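Local coordinates for protein YPL144W (PDB 2Z5B), which pairs with IRC25 as a heterodimeric chaperone that helps assemble the yeast 20S proteasome by promoting formation of its alpha ring, at residues A[123-127]-A[128-132]. Residues are numbered along the deposited sequence; the frame is centred on the assembly and turned at random.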
ATOM      1  N   PRO A 123      -3.638  -9.085 -16.423  1.00 30.33           N
ATOM      2  CA  PRO A 123      -2.654  -9.686 -17.314  1.00 31.16           C
ATOM      3  C   PRO A 123      -2.922  -9.292 -18.770  1.00 31.86           C
ATOM      4  O   PRO A 123      -1.968  -9.091 -19.520  1.00 32.62           O
ATOM      5  CB  PRO A 123      -2.885 -11.182 -17.104  1.00 31.80           C
ATOM      6  CG  PRO A 123      -3.315 -11.259 -15.670  1.00 31.42           C
ATOM      7  CD  PRO A 123      -4.213 -10.077 -15.492  1.00 29.74           C
ATOM      8  N   SER A 124      -4.201  -9.111 -19.125  1.00 32.25           N
ATOM      9  CA  SER A 124      -4.648  -8.880 -20.511  1.00 33.55           C
ATOM     10  C   SER A 124      -4.721  -7.413 -20.940  1.00 33.83           C
ATOM     11  O   SER A 124      -5.010  -7.104 -22.105  1.00 34.13           O
ATOM     12  CB  SER A 124      -6.034  -9.491 -20.701  1.00 33.38           C
ATOM     13  OG  SER A 124      -6.959  -8.798 -19.884  1.00 35.55           O
ATOM     14  N   GLU A 125      -4.461  -6.517 -19.994  1.00 32.83           N
ATOM     15  CA  GLU A 125      -4.611  -5.087 -20.228  1.00 31.85           C
ATOM     16  C   GLU A 125      -3.897  -4.556 -21.460  1.00 31.07           C
ATOM     17  O   GLU A 125      -2.699  -4.776 -21.658  1.00 30.48           O
ATOM     18  CB  GLU A 125      -4.102  -4.323 -19.014  1.00 31.33           C
ATOM     19  CG  GLU A 125      -4.349  -2.855 -19.071  1.00 30.86           C
ATOM     20  CD  GLU A 125      -3.827  -2.211 -17.833  1.00 30.57           C
ATOM     21  OE1 GLU A 125      -2.598  -2.006 -17.754  1.00 27.72           O
ATOM     22  OE2 GLU A 125      -4.646  -1.973 -16.924  1.00 30.32           O
ATOM     23  N   ASP A 126      -4.655  -3.817 -22.260  1.00 30.55           N
ATOM     24  CA  ASP A 126      -4.105  -2.931 -23.265  1.00 31.08           C
ATOM     25  C   ASP A 126      -4.238  -1.502 -22.686  1.00 31.10           C
ATOM     26  O   ASP A 126      -5.341  -0.967 -22.628  1.00 32.01           O
ATOM     27  CB  ASP A 126      -4.916  -3.089 -24.560  1.00 29.99           C
ATOM     28  CG  ASP A 126      -4.561  -2.070 -25.620  1.00 30.14           C
ATOM     29  OD1 ASP A 126      -3.564  -1.329 -25.457  1.00 29.52           O
ATOM     30  OD2 ASP A 126      -5.308  -2.010 -26.629  1.00 30.62           O
ATOM     31  N   PRO A 127      -3.129  -0.885 -22.241  1.00 31.87           N
ATOM     32  CA  PRO A 127      -3.275   0.462 -21.660  1.00 32.49           C
ATOM     33  C   PRO A 127      -3.854   1.574 -22.573  1.00 33.71           C
ATOM     34  O   PRO A 127      -4.188   2.646 -22.065  1.00 32.90           O
ATOM     35  CB  PRO A 127      -1.855   0.816 -21.206  1.00 32.55           C
ATOM     36  CG  PRO A 127      -1.152  -0.480 -21.070  1.00 32.22           C
ATOM     37  CD  PRO A 127      -1.732  -1.339 -22.194  1.00 31.70           C
ATOM     38  N   SER A 128      -3.991   1.336 -23.882  1.00 34.99           N
ATOM     39  CA  SER A 128      -4.768   2.266 -24.734  1.00 37.06           C
ATOM     40  C   SER A 128      -6.199   2.481 -24.238  1.00 38.01           C
ATOM     41  O   SER A 128      -6.796   3.540 -24.492  1.00 38.51           O
ATOM     42  CB  SER A 128      -4.772   1.843 -26.215  1.00 37.15           C
ATOM     43  OG  SER A 128      -5.832   0.925 -26.491  1.00 40.83           O
ATOM     44  N   MET A 129      -6.746   1.475 -23.549  1.00 39.29           N
ATOM     45  CA  MET A 129      -8.048   1.561 -22.877  1.00 41.26           C
ATOM     46  C   MET A 129      -8.097   2.666 -21.809  1.00 39.93           C
ATOM     47  O   MET A 129      -9.136   3.268 -21.585  1.00 39.89           O
ATOM     48  CB  MET A 129      -8.386   0.222 -22.213  1.00 41.40           C
ATOM     49  CG  MET A 129      -9.500  -0.599 -22.854  1.00 43.56           C
ATOM     50  SD  MET A 129     -10.350  -1.649 -21.617  1.00 46.45           S
ATOM     51  CE  MET A 129     -10.416  -3.178 -22.557  1.00 45.84           C
ATOM     52  N   LEU A 130      -6.973   2.908 -21.137  1.00 39.74           N
ATOM     53  CA  LEU A 130      -6.894   3.970 -20.120  1.00 39.20           C
ATOM     54  C   LEU A 130      -6.987   5.337 -20.792  1.00 39.64           C
ATOM     55  O   LEU A 130      -7.630   6.247 -20.276  1.00 39.31           O
ATOM     56  CB  LEU A 130      -5.594   3.864 -19.308  1.00 39.04           C
ATOM     57  CG  LEU A 130      -5.520   2.787 -18.202  1.00 39.24           C
ATOM     58  CD1 LEU A 130      -5.356   1.394 -18.788  1.00 37.67           C
ATOM     59  CD2 LEU A 130      -4.371   3.070 -17.256  1.00 38.93           C
ATOM     60  N   VAL A 131      -6.362   5.454 -21.963  1.00 39.38           N
ATOM     61  CA  VAL A 131      -6.392   6.690 -22.757  1.00 40.05           C
ATOM     62  C   VAL A 131      -7.805   6.961 -23.260  1.00 39.88           C
ATOM     63  O   VAL A 131      -8.323   8.067 -23.110  1.00 39.91           O
ATOM     64  CB  VAL A 131      -5.393   6.612 -23.935  1.00 40.25           C
ATOM     65  CG1 VAL A 131      -5.418   7.893 -24.768  1.00 42.01           C
ATOM     66  CG2 VAL A 131      -3.997   6.345 -23.405  1.00 40.57           C
ATOM     67  N   ALA A 132      -8.439   5.928 -23.810  1.00 39.69           N
ATOM     68  CA  ALA A 132      -9.758   6.048 -24.431  1.00 39.36           C
ATOM     69  C   ALA A 132     -10.858   6.337 -23.414  1.00 39.35           C
ATOM     70  O   ALA A 132     -11.857   6.993 -23.739  1.00 39.89           O
ATOM     71  CB  ALA A 132     -10.079   4.774 -25.204  1.00 39.70           C
TER
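D126 caps the start of helix 128-132, where the loop following strand 115-121 turns into the helix, and its carboxylate holds S128 through both oxygens. D126 OD1 accepts from S128 N at 3.1 Å, with an N-H...O angle of 154°, while D126 OD2 takes the hydroxyl OG of S128 at 3.0 Å. Both donors stand above the carboxylate plane, so the flat group lies over S128. CG of D126 runs anti to its backbone N (chi1 172°), which sets CG beside the carbonyl carbon and brings the carboxylate to the first turn of the helix. The main chain adds two i to i+3 bonds: M129 N to D126 O at 3.0 Å and L130 N to P127 O at 2.9 Å, the latter bent to 138° at the hydrogen. L130 turns its CD1 back onto P127, 3.7 Å from CA. L130 CD1 also meets OE2 of E125 at 3.9 Å, where the two side chains cross. E125 is itself anchored to the strand end, OE1 by S121 and OE2 by W119, and L130 also packs on F47 and M99. The D126 bonds make an Asx turn joined to an i to i+3 main-chain bond, the Asx motif of an aspartate N-cap, with proline next.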